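Local coordinates for glycosyl hydrolases family 31 family protein (Aspergillus niger, PDB 6DRU), which releases alpha-xylose from the non-reducing terminal glucose of xyloglucan oligosaccharides, as an alpha-xylosidase of glycoside hydrolase family 31, at residues L10-G15 / L83-W88; E17-Q22 / Y95-Y100. One frame throughout, in Å; residues are numbered along the deposited sequence.

Interaction 1. Residues L10-G15 / L83-W88. With MAN (alpha-D-mannopyranose), chain I.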
ATOM      1  N   LEU A  10     -31.076 -11.962 -11.785  1.00 63.82           N
ATOM      2  CA  LEU A  10     -31.407 -10.575 -11.495  1.00 52.87           C
ATOM      3  C   LEU A  10     -30.113  -9.797 -11.330  1.00 59.20           C
ATOM      4  O   LEU A  10     -29.224 -10.214 -10.582  1.00 65.09           O
ATOM      5  CB  LEU A  10     -32.274 -10.466 -10.234  1.00 50.07           C
ATOM      6  CG  LEU A  10     -32.538  -9.073  -9.666  1.00 57.17           C
ATOM      7  CD1 LEU A  10     -33.541  -8.330 -10.527  1.00 63.89           C
ATOM      8  CD2 LEU A  10     -33.039  -9.178  -8.233  1.00 49.14           C
ATOM      9  N   ARG A  11     -30.005  -8.672 -12.030  1.00 62.04           N
ATOM     10  CA  ARG A  11     -28.826  -7.821 -11.974  1.00 59.01           C
ATOM     11  C   ARG A  11     -29.222  -6.490 -11.354  1.00 60.66           C
ATOM     12  O   ARG A  11     -30.027  -5.749 -11.930  1.00 65.24           O
ATOM     13  CB  ARG A  11     -28.223  -7.615 -13.364  1.00 50.55           C
ATOM     14  CG  ARG A  11     -27.204  -6.490 -13.415  1.00 61.52           C
ATOM     15  CD  ARG A  11     -26.761  -6.179 -14.832  1.00 61.32           C
ATOM     16  NE  ARG A  11     -25.661  -5.219 -14.847  1.00 80.96           N
ATOM     17  CZ  ARG A  11     -24.427  -5.497 -15.255  1.00 90.05           C
ATOM     18  NH1 ARG A  11     -24.128  -6.711 -15.699  1.00 74.22           N
ATOM     19  NH2 ARG A  11     -23.491  -4.557 -15.227  1.00 86.09           N
ATOM     20  N   ILE A  12     -28.653  -6.189 -10.192  1.00 60.26           N
ATOM     21  CA  ILE A  12     -28.987  -4.993  -9.429  1.00 57.67           C
ATOM     22  C   ILE A  12     -27.862  -3.983  -9.590  1.00 61.43           C
ATOM     23  O   ILE A  12     -26.683  -4.325  -9.439  1.00 59.02           O
ATOM     24  CB  ILE A  12     -29.217  -5.323  -7.944  1.00 47.30           C
ATOM     25  CG1 ILE A  12     -30.328  -6.362  -7.791  1.00 44.66           C
ATOM     26  CG2 ILE A  12     -29.554  -4.064  -7.163  1.00 48.41           C
ATOM     27  CD1 ILE A  12     -30.510  -6.846  -6.374  1.00 43.53           C
ATOM     28  N   GLN A  13     -28.222  -2.742  -9.903  1.00 62.53           N
ATOM     29  CA  GLN A  13     -27.268  -1.638  -9.966  1.00 60.57           C
ATOM     30  C   GLN A  13     -27.470  -0.789  -8.716  1.00 66.84           C
ATOM     31  O   GLN A  13     -28.355   0.069  -8.668  1.00 69.03           O
ATOM     32  CB  GLN A  13     -27.461  -0.823 -11.241  1.00 65.41           C
ATOM     33  CG  GLN A  13     -26.350   0.178 -11.508  1.00 57.28           C
ATOM     34  CD  GLN A  13     -25.000  -0.489 -11.681  1.00 62.25           C
ATOM     35  OE1 GLN A  13     -24.858  -1.439 -12.454  1.00 60.82           O
ATOM     36  NE2 GLN A  13     -23.999   0.002 -10.958  1.00 56.77           N
ATOM     37  N   HIS A  14     -26.644  -1.029  -7.702  1.00 55.33           N
ATOM     38  CA  HIS A  14     -26.750  -0.359  -6.408  1.00 53.76           C
ATOM     39  C   HIS A  14     -25.584   0.618  -6.297  1.00 64.54           C
ATOM     40  O   HIS A  14     -24.522   0.283  -5.773  1.00 70.23           O
ATOM     41  CB  HIS A  14     -26.741  -1.379  -5.275  1.00 51.23           C
ATOM     42  CG  HIS A  14     -26.832  -0.769  -3.912  1.00 60.92           C
ATOM     43  ND1 HIS A  14     -25.983  -1.119  -2.885  1.00 62.99           N
ATOM     44  CD2 HIS A  14     -27.675   0.162  -3.405  1.00 59.20           C
ATOM     45  CE1 HIS A  14     -26.297  -0.428  -1.803  1.00 66.09           C
ATOM     46  NE2 HIS A  14     -27.321   0.357  -2.092  1.00 55.06           N
ATOM     47  N   GLY A  15     -25.795   1.838  -6.779  1.00 59.03           N
ATOM     48  CA  GLY A  15     -24.688   2.776  -6.853  1.00 58.55           C
ATOM     49  C   GLY A  15     -23.642   2.263  -7.823  1.00 61.99           C
ATOM     50  O   GLY A  15     -23.952   1.852  -8.947  1.00 58.26           O
ATOM     51  N   LEU A  83     -35.369 -16.120  -2.882  1.00 62.56           N
ATOM     52  CA  LEU A  83     -34.635 -14.886  -2.653  1.00 49.43           C
ATOM     53  C   LEU A  83     -35.616 -13.728  -2.557  1.00 52.48           C
ATOM     54  O   LEU A  83     -36.551 -13.624  -3.356  1.00 57.71           O
ATOM     55  CB  LEU A  83     -33.631 -14.631  -3.779  1.00 62.53           C
ATOM     56  CG  LEU A  83     -33.253 -13.174  -4.065  1.00 56.90           C
ATOM     57  CD1 LEU A  83     -32.344 -12.607  -2.981  1.00 55.35           C
ATOM     58  CD2 LEU A  83     -32.612 -13.048  -5.438  1.00 57.72           C
ATOM     59  N   ARG A  84     -35.406 -12.865  -1.566  1.00 50.68           N
ATOM     60  CA  ARG A  84     -36.224 -11.671  -1.380  1.00 52.20           C
ATOM     61  C   ARG A  84     -35.299 -10.474  -1.206  1.00 63.28           C
ATOM     62  O   ARG A  84     -34.611 -10.361  -0.187  1.00 63.50           O
ATOM     63  CB  ARG A  84     -37.157 -11.819  -0.176  1.00 51.43           C
ATOM     64  CG  ARG A  84     -38.352 -12.726  -0.423  1.00 61.29           C
ATOM     65  CD  ARG A  84     -39.452 -12.486   0.601  1.00 62.71           C
ATOM     66  NE  ARG A  84     -40.650 -13.268   0.308  1.00 69.77           N
ATOM     67  CZ  ARG A  84     -40.951 -14.425   0.889  1.00 79.22           C
ATOM     68  NH1 ARG A  84     -40.141 -14.943   1.803  1.00 76.15           N
ATOM     69  NH2 ARG A  84     -42.063 -15.066   0.557  1.00 81.04           N
ATOM     70  N   THR A  85     -35.273  -9.591  -2.202  1.00 63.97           N
ATOM     71  CA  THR A  85     -34.538  -8.340  -2.075  1.00 61.40           C
ATOM     72  C   THR A  85     -35.357  -7.357  -1.249  1.00 59.87           C
ATOM     73  O   THR A  85     -36.561  -7.196  -1.473  1.00 63.09           O
ATOM     74  CB  THR A  85     -34.217  -7.749  -3.450  1.00 52.70           C
ATOM     75  OG1 THR A  85     -35.433  -7.444  -4.146  1.00 55.74           O
ATOM     76  CG2 THR A  85     -33.393  -8.729  -4.276  1.00 51.78           C
ATOM     77  N   THR A  86     -34.708  -6.710  -0.282  1.00 61.77           N
ATOM     78  CA  THR A  86     -35.384  -5.810   0.640  1.00 66.54           C
ATOM     79  C   THR A  86     -34.534  -4.561   0.827  1.00 63.84           C
ATOM     80  O   THR A  86     -33.431  -4.444   0.285  1.00 61.99           O
ATOM     81  CB  THR A  86     -35.655  -6.486   1.991  1.00 67.40           C
ATOM     82  OG1 THR A  86     -34.437  -7.042   2.505  1.00 62.43           O
ATOM     83  CG2 THR A  86     -36.699  -7.587   1.846  1.00 74.93           C
ATOM     84  N   GLY A  87     -35.065  -3.616   1.604  1.00 68.42           N
ATOM     85  CA  GLY A  87     -34.338  -2.422   1.974  1.00 59.93           C
ATOM     86  C   GLY A  87     -33.546  -2.618   3.253  1.00 64.11           C
ATOM     87  O   GLY A  87     -33.401  -3.726   3.772  1.00 75.21           O
ATOM     88  N   TRP A  88     -33.022  -1.508   3.764  1.00 62.53           N
ATOM     89  CA  TRP A  88     -32.262  -1.493   5.007  1.00 64.92           C
ATOM     90  C   TRP A  88     -32.930  -0.538   5.985  1.00 65.93           C
ATOM     91  O   TRP A  88     -33.246   0.602   5.629  1.00 72.51           O
ATOM     92  CB  TRP A  88     -30.806  -1.087   4.762  1.00 64.01           C
ATOM     93  CG  TRP A  88     -30.201  -0.323   5.894  1.00 66.07           C
ATOM     94  CD1 TRP A  88     -29.875  -0.804   7.129  1.00 65.43           C
ATOM     95  CD2 TRP A  88     -29.839   1.061   5.894  1.00 70.68           C
ATOM     96  NE1 TRP A  88     -29.339   0.198   7.901  1.00 64.04           N
ATOM     97  CE2 TRP A  88     -29.305   1.353   7.164  1.00 75.30           C
ATOM     98  CE3 TRP A  88     -29.917   2.082   4.943  1.00 60.42           C
ATOM     99  CZ2 TRP A  88     -28.850   2.623   7.506  1.00 75.52           C
ATOM    100  CZ3 TRP A  88     -29.466   3.340   5.285  1.00 60.78           C
ATOM    101  CH2 TRP A  88     -28.939   3.601   6.554  1.00 62.96           C
TER
HETATM  102  C1  MAN I   9     -42.369 -11.827   7.547  1.00 92.44           C
HETATM  103  C2  MAN I   9     -43.794 -12.201   7.207  1.00 82.54           C
HETATM  104  C3  MAN I   9     -43.797 -13.249   6.115  1.00 87.27           C
HETATM  105  C4  MAN I   9     -42.888 -12.849   4.970  1.00 97.27           C
HETATM  106  C5  MAN I   9     -41.553 -12.356   5.488  1.00 95.36           C
HETATM  107  C6  MAN I   9     -40.725 -11.859   4.324  1.00 83.64           C
HETATM  108  O2  MAN I   9     -44.498 -11.062   6.767  1.00 87.89           O
HETATM  109  O3  MAN I   9     -45.110 -13.397   5.625  1.00 86.80           O
HETATM  110  O4  MAN I   9     -42.675 -13.965   4.138  1.00 85.04           O
HETATM  111  O5  MAN I   9     -41.744 -11.301   6.402  1.00 95.39           O
HETATM  112  O6  MAN I   9     -41.266 -10.642   3.862  1.00 94.71           O

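Interaction 2. Residues E17-Q22 / Y95-Y100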
ATOM      1  N   GLU A  17     -21.783  -0.425  -7.315  1.00 54.49           N
ATOM      2  CA  GLU A  17     -21.623  -1.868  -7.209  1.00 62.32           C
ATOM      3  C   GLU A  17     -22.748  -2.582  -7.946  1.00 61.35           C
ATOM      4  O   GLU A  17     -23.906  -2.152  -7.910  1.00 51.47           O
ATOM      5  CB  GLU A  17     -21.574  -2.319  -5.743  1.00 59.96           C
ATOM      6  CG  GLU A  17     -22.886  -2.218  -4.985  1.00 64.54           C
ATOM      7  CD  GLU A  17     -22.909  -3.078  -3.734  1.00 73.22           C
ATOM      8  OE1 GLU A  17     -22.140  -4.061  -3.667  1.00 60.40           O
ATOM      9  OE2 GLU A  17     -23.698  -2.767  -2.815  1.00 68.42           O
ATOM     10  N   THR A  18     -22.393  -3.662  -8.635  1.00 59.66           N
ATOM     11  CA  THR A  18     -23.340  -4.485  -9.376  1.00 64.70           C
ATOM     12  C   THR A  18     -23.441  -5.848  -8.707  1.00 62.07           C
ATOM     13  O   THR A  18     -22.416  -6.475  -8.419  1.00 63.44           O
ATOM     14  CB  THR A  18     -22.903  -4.644 -10.834  1.00 58.27           C
ATOM     15  OG1 THR A  18     -22.737  -3.351 -11.428  1.00 69.55           O
ATOM     16  CG2 THR A  18     -23.945  -5.425 -11.620  1.00 64.30           C
ATOM     17  N   ILE A  19     -24.666  -6.309  -8.470  1.00 57.97           N
ATOM     18  CA  ILE A  19     -24.919  -7.608  -7.853  1.00 61.18           C
ATOM     19  C   ILE A  19     -25.715  -8.451  -8.836  1.00 60.73           C
ATOM     20  O   ILE A  19     -26.807  -8.055  -9.263  1.00 66.41           O
ATOM     21  CB  ILE A  19     -25.667  -7.486  -6.515  1.00 49.78           C
ATOM     22  CG1 ILE A  19     -24.917  -6.570  -5.542  1.00 51.10           C
ATOM     23  CG2 ILE A  19     -25.867  -8.860  -5.899  1.00 48.76           C
ATOM     24  CD1 ILE A  19     -25.428  -5.146  -5.523  1.00 55.64           C
ATOM     25  N   LEU A  20     -25.171  -9.613  -9.195  1.00 48.20           N
ATOM     26  CA  LEU A  20     -25.803 -10.531 -10.137  1.00 52.30           C
ATOM     27  C   LEU A  20     -26.171 -11.810  -9.394  1.00 57.56           C
ATOM     28  O   LEU A  20     -25.291 -12.597  -9.029  1.00 59.10           O
ATOM     29  CB  LEU A  20     -24.877 -10.824 -11.315  1.00 49.80           C
ATOM     30  CG  LEU A  20     -25.357 -11.875 -12.317  1.00 51.81           C
ATOM     31  CD1 LEU A  20     -26.635 -11.418 -12.998  1.00 52.31           C
ATOM     32  CD2 LEU A  20     -24.275 -12.176 -13.343  1.00 46.72           C
ATOM     33  N   ILE A  21     -27.466 -12.013  -9.169  1.00 51.26           N
ATOM     34  CA  ILE A  21     -27.982 -13.193  -8.485  1.00 57.21           C
ATOM     35  C   ILE A  21     -28.645 -14.084  -9.526  1.00 59.36           C
ATOM     36  O   ILE A  21     -29.548 -13.642 -10.247  1.00 61.74           O
ATOM     37  CB  ILE A  21     -28.974 -12.816  -7.375  1.00 63.83           C
ATOM     38  CG1 ILE A  21     -28.408 -11.690  -6.510  1.00 57.96           C
ATOM     39  CG2 ILE A  21     -29.297 -14.031  -6.519  1.00 50.87           C
ATOM     40  CD1 ILE A  21     -29.352 -10.517  -6.357  1.00 48.64           C
ATOM     41  N   GLN A  22     -28.201 -15.337  -9.606  1.00 59.14           N
ATOM     42  CA  GLN A  22     -28.742 -16.281 -10.570  1.00 61.31           C
ATOM     43  C   GLN A  22     -29.140 -17.576  -9.876  1.00 66.77           C
ATOM     44  O   GLN A  22     -28.460 -18.017  -8.941  1.00 64.88           O
ATOM     45  CB  GLN A  22     -27.721 -16.598 -11.671  1.00 60.49           C
ATOM     46  CG  GLN A  22     -27.058 -15.383 -12.285  1.00 56.90           C
ATOM     47  CD  GLN A  22     -25.872 -15.752 -13.152  1.00 62.13           C
ATOM     48  OE1 GLN A  22     -24.846 -16.215 -12.655  1.00 60.13           O
ATOM     49  NE2 GLN A  22     -26.010 -15.556 -14.458  1.00 68.97           N
ATOM     50  N   TYR A  95     -32.066  -3.685  -2.495  1.00 53.41           N
ATOM     51  CA  TYR A  95     -30.619  -3.802  -2.617  1.00 58.15           C
ATOM     52  C   TYR A  95     -29.997  -4.669  -1.531  1.00 61.71           C
ATOM     53  O   TYR A  95     -28.769  -4.801  -1.489  1.00 62.41           O
ATOM     54  CB  TYR A  95     -29.969  -2.410  -2.607  1.00 48.48           C
ATOM     55  CG  TYR A  95     -30.400  -1.539  -1.450  1.00 55.35           C
ATOM     56  CD1 TYR A  95     -29.882  -1.733  -0.175  1.00 50.87           C
ATOM     57  CD2 TYR A  95     -31.322  -0.518  -1.632  1.00 53.07           C
ATOM     58  CE1 TYR A  95     -30.281  -0.942   0.886  1.00 57.67           C
ATOM     59  CE2 TYR A  95     -31.719   0.283  -0.578  1.00 44.78           C
ATOM     60  CZ  TYR A  95     -31.199   0.067   0.678  1.00 53.67           C
ATOM     61  OH  TYR A  95     -31.598   0.862   1.730  1.00 60.72           O
ATOM     62  N   ARG A  96     -30.805  -5.254  -0.651  1.00 59.03           N
ATOM     63  CA  ARG A  96     -30.334  -6.175   0.373  1.00 57.49           C
ATOM     64  C   ARG A  96     -30.890  -7.564   0.091  1.00 55.90           C
ATOM     65  O   ARG A  96     -32.036  -7.705  -0.344  1.00 54.18           O
ATOM     66  CB  ARG A  96     -30.753  -5.707   1.769  1.00 45.49           C
ATOM     67  CG  ARG A  96     -30.036  -4.453   2.231  1.00 50.91           C
ATOM     68  CD  ARG A  96     -28.660  -4.777   2.796  1.00 58.62           C
ATOM     69  NE  ARG A  96     -27.836  -3.581   2.936  1.00 64.62           N
ATOM     70  CZ  ARG A  96     -26.932  -3.190   2.043  1.00 61.17           C
ATOM     71  NH1 ARG A  96     -26.728  -3.905   0.946  1.00 62.27           N
ATOM     72  NH2 ARG A  96     -26.227  -2.086   2.248  1.00 58.06           N
ATOM     73  N   LEU A  97     -30.082  -8.589   0.345  1.00 48.55           N
ATOM     74  CA  LEU A  97     -30.439  -9.960   0.011  1.00 49.95           C
ATOM     75  C   LEU A  97     -30.883 -10.726   1.252  1.00 60.62           C
ATOM     76  O   LEU A  97     -30.341 -10.530   2.344  1.00 61.65           O
ATOM     77  CB  LEU A  97     -29.262 -10.680  -0.653  1.00 49.36           C
ATOM     78  CG  LEU A  97     -28.603  -9.978  -1.842  1.00 51.70           C
ATOM     79  CD1 LEU A  97     -27.564 -10.881  -2.488  1.00 48.96           C
ATOM     80  CD2 LEU A  97     -29.647  -9.545  -2.861  1.00 47.92           C
ATOM     81  N   SER A  98     -31.871 -11.602   1.070  1.00 57.83           N
ATOM     82  CA  SER A  98     -32.343 -12.496   2.118  1.00 53.36           C
ATOM     83  C   SER A  98     -32.781 -13.801   1.470  1.00 55.91           C
ATOM     84  O   SER A  98     -33.353 -13.793   0.376  1.00 64.34           O
ATOM     85  CB  SER A  98     -33.498 -11.878   2.914  1.00 55.20           C
ATOM     86  OG  SER A  98     -34.614 -11.616   2.083  1.00 70.16           O
ATOM     87  N   PHE A  99     -32.513 -14.916   2.146  1.00 54.21           N
ATOM     88  CA  PHE A  99     -32.742 -16.245   1.595  1.00 60.49           C
ATOM     89  C   PHE A  99     -33.635 -17.058   2.521  1.00 64.73           C
ATOM     90  O   PHE A  99     -33.360 -17.168   3.721  1.00 56.67           O
ATOM     91  CB  PHE A  99     -31.414 -16.973   1.365  1.00 57.72           C
ATOM     92  CG  PHE A  99     -30.528 -16.305   0.356  1.00 62.69           C
ATOM     93  CD1 PHE A  99     -30.689 -16.554  -0.999  1.00 63.90           C
ATOM     94  CD2 PHE A  99     -29.544 -15.418   0.757  1.00 52.73           C
ATOM     95  CE1 PHE A  99     -29.878 -15.937  -1.933  1.00 62.08           C
ATOM     96  CE2 PHE A  99     -28.731 -14.796  -0.171  1.00 49.77           C
ATOM     97  CZ  PHE A  99     -28.898 -15.057  -1.518  1.00 63.43           C
ATOM     98  N   TYR A 100     -34.695 -17.631   1.956  1.00 57.47           N
ATOM     99  CA  TYR A 100     -35.631 -18.473   2.685  1.00 64.39           C
ATOM    100  C   TYR A 100     -35.686 -19.859   2.058  1.00 68.55           C
ATOM    101  O   TYR A 100     -35.364 -20.046   0.881  1.00 64.79           O
ATOM    102  CB  TYR A 100     -37.041 -17.866   2.697  1.00 62.75           C
ATOM    103  CG  TYR A 100     -37.140 -16.502   3.339  1.00 68.42           C
ATOM    104  CD1 TYR A 100     -36.805 -15.353   2.632  1.00 57.44           C
ATOM    105  CD2 TYR A 100     -37.585 -16.361   4.648  1.00 65.02           C
ATOM    106  CE1 TYR A 100     -36.901 -14.103   3.215  1.00 63.27           C
ATOM    107  CE2 TYR A 100     -37.685 -15.116   5.239  1.00 72.14           C
ATOM    108  CZ  TYR A 100     -37.342 -13.990   4.518  1.00 69.47           C
ATOM    109  OH  TYR A 100     -37.439 -12.748   5.103  1.00 71.96           O
TER
HETATM  110  O   HOH W   1     -24.222  -2.303  -0.153  1.00 67.31           O

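Interaction 1. Residues L10-G15 / L83-W88
Thr85 meets Leu10 and Ile12 through a single methyl group. Its CG2 lies 4.0 Å from Leu10 CD2 and 4.0 Å from Ile12 CD1, and in both pairs the side chains run toward each other, tip to tip. The two residues of strand 10-14 are two positions apart and so present their branches on the same face, with the threonine methyl reaching both. The first torsion of Thr85 (62°) explains its division of labour: CG2 stands anti to the carbonyl carbon and faces the aliphatic pair, while OG1 is turned to the backbone N of Arg74, which satisfies the buried hydroxyl. Ile12 extends its longer branch to the same methyl, CD1 being anti along chi2 (174°). The backbones stay well apart, 9.8 Å between the CA atoms of Ile12 and Thr85, and only 96 Å² is buried. On the outer side, Arg84 carries its guanidinium under a mannose, whose O4 sits 3.4 Å above the plane and toward the rim; Glu108 forms a salt bridge with the same group and Tyr100 a cation-pi contact. Methyl-to-methyl packing between separately hydrogen-bonded strands is the pattern of two beta-sheets laid face to face, here in the N-terminal beta region of the enzyme.

Interaction 2. Residues E17-Q22 / Y95-Y100
Ile21 and Leu97 form the close part of this contact, their side chains meeting tip to tip with Ile21 CD1 3.6 Å from Leu97 CD2. The leucine's other methyl, CD1, is shared: it lies 4.2 Å from Ile21 CG1 and 4.3 Å from Ile19 CG2. Leu97 can serve both isoleucines because its CG is anti to the carbonyl carbon (chi1 -51°), which sends the fork toward strand 17-23. The CA atoms of Ile21 and Leu97 remain 9.4 Å apart, so at this pair the two backbones are joined through their side chains; Val31 and Leu83 also pack against both residues.

Toward Glu17 the packing gives way to a looser, polar but still buried part that holds one bound water. This water lies 2.8 Å from Glu17 OE2, to which it can donate, and accepts from Arg96 NH2 (3.1 Å), at the edge of the guanidinium and in its plane. The charged groups themselves do not touch, Glu17 OE2 and Arg96 NH1 being 5.0 Å apart. Tyr95 CD1 covers one face of the guanidinium, over its centre, and Tyr95 and Arg96 form a classic beta bulge opposite Thr86. Ser417 of a second subunit packs on both. The chemistry implies apolar cohesion at Leu97, and at Glu17 a carboxylate paired directly with Arg124 and linked to Arg96 through water, so that any attraction to Arg96 is probably secondary.

How the interactions relate
Interactions 1 and 2 join the same two layers: strands 10-14 and 17-23 are neighbours in one sheet, strands 81-85 and 98-102 in the other, and the contact centres are 5 Å apart. Within each layer polar bonds join the neighbours: a backbone one from Leu10 N to Ile21 O, 2.7 Å, and one from the Ser98 side chain, OG, to Arg84 O, 2.6 Å, both probable hydrogen bonds. Between layers the direct contacts are apolar. Interaction 2 buries more, 158 against 96 Å². Their margins differ: an arginine beside a glycan, against a water-mediated acid-arginine pair. Both contacts are buried yet lie about 35 and 30 Å from the chain's centre, where the second subunit packs.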